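Local coordinates for protein putative N-acetylneuraminate lyase ([Ruminococcus] gnavus ATCC 29149, PDB 6RB7) that belongs to the dihydrodipicolinate synthetase family, pairs an eight-stranded barrel with a helical C-terminal region, and forms a four-chain assembly, at residues Arg33-Tyr38 with Asn193-Ala198; Gly245-Leu250 with Glu275-Met280; Lys292-Ile297 with Glu323-Ile328. All blocks are in the same frame, centred on the assembly; numbering follows the deposited sequence.

Interaction 1 of 3, residues Arg33-Tyr38 with Asn193-Ala198; sequences RNLEKY and NVIGVA. Unlike the reference sequence in segment 193-198: Ala-198 (reference Lys).
Ile-195 meets Tyr-38 at the tight part of this contact. Ile-195 CD1 lies over one face of the ring, 3.7 Å from its centroid and 20° off the normal, a CH-pi contact. CG1 of Ile-195 sits between the backbone N and the carbonyl carbon (chi1 62°), which carries CD1 to the tyrosine. CG2 of Ile-195 faces Leu-35 and the Arg-33 guanidinium. Leu-35 CD2 is 4.1 Å from Ile-195 CG2. Lys-37 CG lies on the opposite face of the tyrosine ring, and Tyr-38 OH is hydrogen-bonded to Asp-166.

The looser side is at Arg-33, which is partly exposed. Arg-33 NH2 donates to Val-194 O at 3.0 Å, on a lone pair in the carbonyl plane. The N-H...O angle is 135°, so the bond is bent, and the oxygen lies somewhat out of the guanidinium plane. Ile-195 CG2 packs against one face of that group.

The segment before strand 41-43 thus sits against the N-terminal end of strand 194-199. The chemistry is split: apolar packing in the buried part and, at the partly exposed side, a guanidinium that binds two backbone carbonyls, of Val-194 and Pro-192, and makes a cation-pi contact with Tyr-218.

Interaction 2 of 3, residues Gly245-Leu250 with Glu275-Met280; sequences GAMPEL and EIIYKM
Met-247 and Ile-276 form the middle of an apolar contact. Met-247 SD lies 3.7 Å from Ile-276 CG2, and the two side chains slide past each other in opposite directions. Met-247 CE reaches further, to 4.1 Å from Ile-277 CG1. There the side chains cross at about a right angle. Met-247 CG sits between its own backbone N and carbonyl carbon (chi1 55°). Beyond CG the chain is extended, which carries SD and CE out to the facing helix. Ile-276 CD1 also approaches the sulfur.

Two lighter apolar contacts flank this pair. Leu-250 CD1 is 4.3 Å from Ile-276 CD1. Ala-246 CB is 4.4 Å from Met-280 SD. All six touching residues are buried, and the contact between the segments is made by side chains.

Backbone bonds shape each partner separately. Met-247 is the N-cap residue of helix 248-259, and Met-247 O accepts from Leu-250 N at 3.0 Å. Residues 275-280, within helix 263-281, keep the regular helical bonding, with Met-280 N on Ile-276 O at 2.9 Å.

Polar groups work around the apolar patch. Glu-249 makes a salt bridge to Lys-70 on helix 57-70. On the other segment, Tyr-278 OH is hydrogen-bonded to Gln-208 of a neighbouring subunit. One face of helix 263-281 therefore packs inside its own chain while another meets the next subunit.

A bicine molecule is bound at Ala-260, Gly-261 and Lys-262, in the short connection between the two helices. The fold is the (beta/alpha)8 (TIM) barrel of the dihydrodipicolinate synthetase family. Helix 248-259 follows its last strand, 238-241, and here meets the first of the C-terminal helices.

Interaction 3 of 3, residues Lys292-Ile297 with Glu323-Ile328; sequences KAILKI and EAAQMI
Ile-294 packs against Ala-324, Ala-325 and Ile-328 with both of its branches. Its CG1 lies anti to the carbonyl carbon (chi1 -70°). The branch runs on nearly straight at chi2 169°, and Ile-294 CD1 ends 3.7 Å from Ala-324 CB. On the way, CG1 passes Ala-325. The other branch, CG2, is anti to the backbone N. Ile-294 CG2 sits 4.0 Å from Ala-325 CB and 3.9 Å from Ile-328 CD1. The isoleucine thus sits among these three residues, CD1 toward Ala-324 and CG2 toward Ile-328.

Ile-328 has a similar shape. Its CG1 also lies beside the backbone N and its CD1 is extended, which brings CD1 against CG2 of Ile-294. The two side chains cross obliquely. Ile-297 lies one turn on from Ile-294 and repeats this rotamer. Ile-297 CG2 turns to Ala-325 CB at 4.1 Å. The methyl of Ala-325 therefore lies against both isoleucines. Ile-297 is exposed, whereas the other four touching residues are buried.

At Ala-325, whose side chain is one methyl, the backbones come near: its CA is 5.3 Å from CA of Ile-294. The axes of the short helical segments come within 9.4 Å, at a crossing angle of -60°. Between the segments the contact is apolar, but a polar tie lies beside it: Asn-298 ND2 is hydrogen-bonded to Ala-325 O.

Neighbouring residues extend the packing. Val-321 touches Ile-294 and Ile-297, and Ile-276 on helix 263-281 touches Ile-328. The last helix of the chain, 317-335, is thereby packed across helix 287-299. This arrangement belongs to the C-terminal helical region that follows the barrel in this family.

From the N terminus, interaction 1 comes first. It closes a long loop: 154 residues lie between its segments, and it ties the lead-in to strand 41-43 to strand 194-199. Interaction 2 opens later and closes a short, almost wholly helical loop. Interaction 3 follows with another short one. The three are in series, so none nest or cross. Interaction 1 lies across the chain's centre; its centre is about 26 Å from that of interaction 2 and about 33 Å from that of interaction 3. The centres of interactions 2 and 3 are about 9 Å apart, and the two touch. Met-280 SD packs on Ile-294 CD1 at 3.5 Å, and Lys-279 forms a salt bridge with Glu-323. Together they join helices 248-259, 263-281, 287-299 and 317-335.

Interaction 1 of 3, residues Arg33-Tyr38 with Asn193-Ala198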
loop_
_atom_site.group_PDB
_atom_site.type_symbol
_atom_site.label_atom_id
_atom_site.label_comp_id
_atom_site.label_asym_id
_atom_site.label_seq_id
_atom_site.Cartn_x
_atom_site.Cartn_y
_atom_site.Cartn_z
ATOM N N ARG A 33 -30.772 11.376 20.509
ATOM C CA ARG A 33 -29.757 11.035 21.524
ATOM C C ARG A 33 -28.889 12.264 21.767
ATOM O O ARG A 33 -28.430 12.871 20.789
ATOM C CB ARG A 33 -28.924 9.858 21.011
ATOM C CG ARG A 33 -27.767 9.530 21.944
ATOM C CD ARG A 33 -27.296 8.119 21.795
ATOM N NE ARG A 33 -26.824 7.824 20.451
ATOM C CZ ARG A 33 -26.451 6.603 20.063
ATOM N NH1 ARG A 33 -26.513 5.591 20.933
ATOM N NH2 ARG A 33 -26.066 6.418 18.811
ATOM N N ASN A 34 -28.649 12.595 23.030
ATOM C CA ASN A 34 -27.865 13.798 23.436
ATOM C C ASN A 34 -26.382 13.417 23.563
ATOM O O ASN A 34 -26.026 12.634 24.470
ATOM C CB ASN A 34 -28.414 14.352 24.744
ATOM C CG ASN A 34 -27.739 15.630 25.177
ATOM O OD1 ASN A 34 -26.555 15.824 24.952
ATOM N ND2 ASN A 34 -28.477 16.520 25.808
ATOM N N LEU A 35 -25.545 13.943 22.663
ATOM C CA LEU A 35 -24.083 13.633 22.703
ATOM C C LEU A 35 -23.288 14.891 23.022
ATOM O O LEU A 35 -22.102 14.955 22.723
ATOM C CB LEU A 35 -23.691 13.033 21.348
ATOM C CG LEU A 35 -24.371 11.707 21.031
ATOM C CD1 LEU A 35 -24.022 11.252 19.634
ATOM C CD2 LEU A 35 -24.017 10.647 22.031
ATOM N N GLU A 36 -23.919 15.896 23.654
ATOM C CA GLU A 36 -23.233 17.181 23.907
ATOM C C GLU A 36 -21.970 16.962 24.733
ATOM O O GLU A 36 -21.013 17.722 24.561
ATOM C CB GLU A 36 -24.185 18.152 24.617
ATOM C CG GLU A 36 -25.357 18.576 23.750
ATOM C CD GLU A 36 -24.958 19.184 22.416
ATOM O OE1 GLU A 36 -24.174 20.164 22.409
ATOM O OE2 GLU A 36 -25.395 18.647 21.372
ATOM N N LYS A 37 -21.968 16.005 25.650
ATOM C CA LYS A 37 -20.815 15.819 26.565
ATOM C C LYS A 37 -19.582 15.363 25.791
ATOM O O LYS A 37 -18.474 15.359 26.357
ATOM C CB LYS A 37 -21.163 14.863 27.687
ATOM C CG LYS A 37 -21.384 13.412 27.298
ATOM C CD LYS A 37 -21.670 12.629 28.575
ATOM C CE LYS A 37 -22.167 11.259 28.319
ATOM N NZ LYS A 37 -22.521 10.652 29.625
ATOM N N TYR A 38 -19.742 14.930 24.535
ATOM C CA TYR A 38 -18.599 14.453 23.725
ATOM C C TYR A 38 -18.105 15.537 22.767
ATOM O O TYR A 38 -17.095 15.267 22.075
ATOM C CB TYR A 38 -19.000 13.202 22.945
ATOM C CG TYR A 38 -19.392 12.070 23.847
ATOM C CD1 TYR A 38 -18.417 11.401 24.576
ATOM C CD2 TYR A 38 -20.710 11.655 23.979
ATOM C CE1 TYR A 38 -18.743 10.328 25.386
ATOM C CE2 TYR A 38 -21.036 10.597 24.803
ATOM C CZ TYR A 38 -20.049 9.927 25.514
ATOM O OH TYR A 38 -20.359 8.883 26.331
ATOM N N ASN A 193 -25.692 0.810 21.797
ATOM C CA ASN A 193 -24.664 1.473 22.629
ATOM C C ASN A 193 -23.641 2.206 21.763
ATOM O O ASN A 193 -22.967 3.086 22.282
ATOM C CB ASN A 193 -23.938 0.506 23.555
ATOM C CG ASN A 193 -24.870 0.010 24.646
ATOM O OD1 ASN A 193 -26.074 0.255 24.593
ATOM N ND2 ASN A 193 -24.350 -0.750 25.577
ATOM N N VAL A 194 -23.508 1.847 20.497
ATOM C CA VAL A 194 -22.523 2.539 19.599
ATOM C C VAL A 194 -22.995 3.982 19.418
ATOM O O VAL A 194 -24.097 4.202 18.921
ATOM C CB VAL A 194 -22.345 1.806 18.272
ATOM C CG1 VAL A 194 -21.475 2.604 17.322
ATOM C CG2 VAL A 194 -21.707 0.419 18.515
ATOM N N ILE A 195 -22.125 4.940 19.761
ATOM C CA ILE A 195 -22.418 6.381 19.648
ATOM C C ILE A 195 -21.638 6.996 18.505
ATOM O O ILE A 195 -21.935 8.145 18.176
ATOM C CB ILE A 195 -22.156 7.148 20.964
ATOM C CG1 ILE A 195 -20.693 7.099 21.410
ATOM C CG2 ILE A 195 -23.104 6.684 22.050
ATOM C CD1 ILE A 195 -20.333 8.179 22.398
ATOM N N GLY A 196 -20.698 6.265 17.897
ATOM C CA GLY A 196 -19.940 6.859 16.793
ATOM C C GLY A 196 -18.523 6.371 16.717
ATOM O O GLY A 196 -18.250 5.240 17.098
ATOM N N VAL A 197 -17.695 7.175 16.077
ATOM C CA VAL A 197 -16.395 6.738 15.512
ATOM C C VAL A 197 -15.361 7.811 15.834
ATOM O O VAL A 197 -15.603 8.975 15.502
ATOM C CB VAL A 197 -16.433 6.534 13.993
ATOM C CG1 VAL A 197 -15.105 6.040 13.473
ATOM C CG2 VAL A 197 -17.566 5.617 13.588
ATOM N N ALA A 198 -14.248 7.427 16.417
ATOM C CA ALA A 198 -13.045 8.259 16.456
ATOM C C ALA A 198 -12.231 7.935 15.219
ATOM O O ALA A 198 -11.764 6.779 15.091
ATOM C CB ALA A 198 -12.293 8.053 17.732
#

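Interaction 2 of 3, residues Gly245-Leu250 with Glu275-Met280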
loop_
_atom_site.group_PDB
_atom_site.type_symbol
_atom_site.label_atom_id
_atom_site.label_comp_id
_atom_site.label_asym_id
_atom_site.label_seq_id
_atom_site.Cartn_x
_atom_site.Cartn_y
_atom_site.Cartn_z
ATOM N N GLY A 245 -2.506 17.384 24.685
ATOM C CA GLY A 245 -1.991 17.567 26.058
ATOM C C GLY A 245 -0.753 18.431 26.126
ATOM O O GLY A 245 -0.502 18.982 27.186
ATOM N N ALA A 246 -0.022 18.587 25.031
ATOM C CA ALA A 246 1.150 19.500 24.983
ATOM C C ALA A 246 0.703 20.965 25.000
ATOM O O ALA A 246 1.517 21.834 25.301
ATOM C CB ALA A 246 1.958 19.238 23.744
ATOM N N MET A 247 -0.508 21.261 24.528
ATOM C CA MET A 247 -0.923 22.655 24.207
ATOM C C MET A 247 -2.434 22.771 24.181
ATOM O O MET A 247 -3.032 23.203 23.200
ATOM C CB MET A 247 -0.293 23.103 22.888
ATOM C CG MET A 247 -0.577 22.183 21.753
ATOM S SD MET A 247 0.714 22.396 20.491
ATOM C CE MET A 247 0.347 21.147 19.262
ATOM N N PRO A 248 -3.132 22.342 25.258
ATOM C CA PRO A 248 -4.581 22.219 25.176
ATOM C C PRO A 248 -5.286 23.550 24.931
ATOM O O PRO A 248 -6.303 23.559 24.191
ATOM C CB PRO A 248 -4.981 21.587 26.517
ATOM C CG PRO A 248 -3.810 21.820 27.422
ATOM C CD PRO A 248 -2.579 21.907 26.555
ATOM N N GLU A 249 -4.724 24.646 25.442
ATOM C CA GLU A 249 -5.327 25.981 25.243
ATOM C C GLU A 249 -5.384 26.310 23.760
ATOM O O GLU A 249 -6.347 26.999 23.351
ATOM C CB GLU A 249 -4.550 27.098 25.931
ATOM C CG GLU A 249 -4.428 26.938 27.419
ATOM C CD GLU A 249 -3.153 26.237 27.878
ATOM O OE1 GLU A 249 -2.714 25.198 27.243
ATOM O OE2 GLU A 249 -2.567 26.756 28.871
ATOM N N LEU A 250 -4.402 25.873 22.966
ATOM C CA LEU A 250 -4.389 26.222 21.522
ATOM C C LEU A 250 -5.530 25.484 20.824
ATOM O O LEU A 250 -6.228 26.079 20.007
ATOM C CB LEU A 250 -3.044 25.879 20.883
ATOM C CG LEU A 250 -1.849 26.675 21.391
ATOM C CD1 LEU A 250 -0.588 26.266 20.670
ATOM C CD2 LEU A 250 -2.111 28.184 21.227
ATOM N N GLU A 275 3.130 23.266 13.039
ATOM C CA GLU A 275 4.587 23.538 13.109
ATOM C C GLU A 275 5.171 22.909 14.379
ATOM O O GLU A 275 6.285 22.340 14.326
ATOM C CB GLU A 275 4.776 25.053 13.054
ATOM C CG GLU A 275 6.203 25.517 12.980
ATOM C CD GLU A 275 6.357 27.035 13.005
ATOM O OE1 GLU A 275 5.622 27.760 13.791
ATOM O OE2 GLU A 275 7.217 27.521 12.239
ATOM N N ILE A 276 4.460 23.039 15.493
ATOM C CA ILE A 276 4.902 22.440 16.772
ATOM C C ILE A 276 4.938 20.922 16.620
ATOM O O ILE A 276 5.897 20.280 17.057
ATOM C CB ILE A 276 4.011 22.929 17.937
ATOM C CG1 ILE A 276 4.260 24.411 18.193
ATOM C CG2 ILE A 276 4.191 22.084 19.185
ATOM C CD1 ILE A 276 3.152 25.115 18.878
ATOM N N ILE A 277 3.888 20.301 16.063
ATOM C CA ILE A 277 3.880 18.839 15.895
ATOM C C ILE A 277 5.089 18.411 15.070
ATOM O O ILE A 277 5.767 17.431 15.446
ATOM C CB ILE A 277 2.559 18.369 15.259
ATOM C CG1 ILE A 277 1.380 18.670 16.193
ATOM C CG2 ILE A 277 2.650 16.900 14.893
ATOM C CD1 ILE A 277 0.050 18.421 15.561
ATOM N N TYR A 278 5.361 19.105 13.961
ATOM C CA TYR A 278 6.467 18.690 13.083
ATOM C C TYR A 278 7.789 18.814 13.861
ATOM O O TYR A 278 8.642 17.880 13.765
ATOM C CB TYR A 278 6.477 19.465 11.784
ATOM C CG TYR A 278 5.166 19.430 11.023
ATOM C CD1 TYR A 278 4.319 18.330 11.073
ATOM C CD2 TYR A 278 4.740 20.531 10.317
ATOM C CE1 TYR A 278 3.107 18.337 10.415
ATOM C CE2 TYR A 278 3.544 20.532 9.616
ATOM C CZ TYR A 278 2.724 19.442 9.670
ATOM O OH TYR A 278 1.507 19.434 9.049
ATOM N N LYS A 279 7.923 19.851 14.669
ATOM C CA LYS A 279 9.144 20.000 15.500
ATOM C C LYS A 279 9.241 18.837 16.507
ATOM O O LYS A 279 10.309 18.224 16.634
ATOM C CB LYS A 279 9.120 21.350 16.212
ATOM C CG LYS A 279 10.352 21.615 17.092
ATOM C CD LYS A 279 11.635 21.676 16.345
ATOM C CE LYS A 279 11.692 22.775 15.322
ATOM N NZ LYS A 279 13.097 22.932 14.843
ATOM N N MET A 280 8.156 18.486 17.175
ATOM C CA MET A 280 8.224 17.407 18.169
ATOM C C MET A 280 8.562 16.088 17.473
ATOM O O MET A 280 9.218 15.261 18.076
ATOM C CB MET A 280 6.906 17.267 18.909
ATOM C CG MET A 280 6.568 18.516 19.697
ATOM S SD MET A 280 5.230 18.313 20.893
ATOM C CE MET A 280 3.868 17.909 19.781
#

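Interaction 3 of 3, residues Lys292-Ile297 with Glu323-Ile328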
loop_
_atom_site.group_PDB
_atom_site.type_symbol
_atom_site.label_atom_id
_atom_site.label_comp_id
_atom_site.label_asym_id
_atom_site.label_seq_id
_atom_site.Cartn_x
_atom_site.Cartn_y
_atom_site.Cartn_z
ATOM N N LYS A 292 6.265 14.553 27.024
ATOM C CA LYS A 292 6.427 14.465 28.495
ATOM C C LYS A 292 7.534 15.418 28.937
ATOM O O LYS A 292 7.383 16.034 29.988
ATOM C CB LYS A 292 6.723 13.020 28.871
ATOM C CG LYS A 292 5.536 12.103 28.635
ATOM C CD LYS A 292 5.780 10.649 29.006
ATOM C CE LYS A 292 4.718 9.736 28.406
ATOM N NZ LYS A 292 4.857 8.370 28.935
ATOM N N ALA A 293 8.592 15.570 28.149
ATOM C CA ALA A 293 9.703 16.482 28.514
ATOM C C ALA A 293 9.223 17.950 28.434
ATOM O O ALA A 293 9.601 18.788 29.279
ATOM C CB ALA A 293 10.912 16.222 27.674
ATOM N N ILE A 294 8.414 18.280 27.428
ATOM C CA ILE A 294 7.809 19.625 27.302
ATOM C C ILE A 294 6.964 19.901 28.545
ATOM O O ILE A 294 7.004 21.048 29.062
ATOM C CB ILE A 294 6.974 19.762 26.018
ATOM C CG1 ILE A 294 7.923 19.783 24.823
ATOM C CG2 ILE A 294 6.096 20.984 26.069
ATOM C CD1 ILE A 294 7.232 19.648 23.479
ATOM N N LEU A 295 6.144 18.959 28.983
ATOM C CA LEU A 295 5.249 19.209 30.136
ATOM C C LEU A 295 6.076 19.374 31.417
ATOM O O LEU A 295 5.624 20.100 32.302
ATOM C CB LEU A 295 4.215 18.089 30.249
ATOM C CG LEU A 295 3.168 18.129 29.136
ATOM C CD1 LEU A 295 2.261 16.934 29.250
ATOM C CD2 LEU A 295 2.421 19.441 29.175
ATOM N N LYS A 296 7.234 18.745 31.500
ATOM C CA LYS A 296 8.140 19.048 32.663
ATOM C C LYS A 296 8.593 20.500 32.589
ATOM O O LYS A 296 8.517 21.203 33.615
ATOM C CB LYS A 296 9.307 18.057 32.685
ATOM C CG LYS A 296 10.333 18.331 33.769
ATOM C CD LYS A 296 11.372 17.199 33.806
ATOM C CE LYS A 296 12.193 17.142 35.079
ATOM N NZ LYS A 296 11.303 17.167 36.258
ATOM N N ILE A 297 9.043 20.998 31.432
ATOM C CA ILE A 297 9.511 22.406 31.277
ATOM C C ILE A 297 8.378 23.383 31.508
ATOM O O ILE A 297 8.548 24.349 32.284
ATOM C CB ILE A 297 10.135 22.601 29.884
ATOM C CG1 ILE A 297 11.360 21.720 29.758
ATOM C CG2 ILE A 297 10.389 24.065 29.596
ATOM C CD1 ILE A 297 11.951 21.701 28.385
ATOM N N GLU A 323 12.991 23.984 22.164
ATOM C CA GLU A 323 12.446 24.803 21.056
ATOM C C GLU A 323 10.932 24.597 20.965
ATOM O O GLU A 323 10.186 25.609 20.902
ATOM C CB GLU A 323 13.137 24.460 19.753
ATOM C CG GLU A 323 12.727 25.375 18.633
ATOM C CD GLU A 323 13.522 25.171 17.345
ATOM O OE1 GLU A 323 14.230 24.118 17.233
ATOM O OE2 GLU A 323 13.390 26.032 16.430
ATOM N N ALA A 324 10.471 23.359 20.982
ATOM C CA ALA A 324 9.015 23.086 20.881
ATOM C C ALA A 324 8.286 23.668 22.085
ATOM O O ALA A 324 7.198 24.242 21.907
ATOM C CB ALA A 324 8.756 21.613 20.739
ATOM N N ALA A 325 8.843 23.539 23.282
ATOM C CA ALA A 325 8.223 24.105 24.494
ATOM C C ALA A 325 8.089 25.624 24.358
ATOM O O ALA A 325 7.040 26.148 24.688
ATOM C CB ALA A 325 9.010 23.714 25.734
ATOM N N GLN A 326 9.111 26.298 23.843
ATOM C CA GLN A 326 9.062 27.755 23.626
ATOM C C GLN A 326 8.040 28.093 22.539
ATOM O O GLN A 326 7.308 29.108 22.682
ATOM C CB GLN A 326 10.452 28.324 23.300
ATOM C CG GLN A 326 10.427 29.847 23.217
ATOM C CD GLN A 326 10.180 30.452 24.570
ATOM O OE1 GLN A 326 10.807 30.053 25.548
ATOM N NE2 GLN A 326 9.256 31.400 24.650
ATOM N N MET A 327 7.968 27.292 21.468
ATOM C CA MET A 327 6.984 27.552 20.395
ATOM C C MET A 327 5.565 27.525 20.979
ATOM O O MET A 327 4.702 28.346 20.564
ATOM C CB MET A 327 7.110 26.533 19.254
ATOM C CG MET A 327 8.417 26.681 18.505
ATOM S SD MET A 327 8.830 25.257 17.482
ATOM C CE MET A 327 7.619 25.414 16.197
ATOM N N ILE A 328 5.304 26.604 21.891
ATOM C CA ILE A 328 3.967 26.490 22.526
ATOM C C ILE A 328 3.724 27.764 23.347
ATOM O O ILE A 328 2.637 28.340 23.247
ATOM C CB ILE A 328 3.906 25.203 23.370
ATOM C CG1 ILE A 328 3.873 23.984 22.440
ATOM C CG2 ILE A 328 2.719 25.224 24.299
ATOM C CD1 ILE A 328 4.259 22.684 23.123
#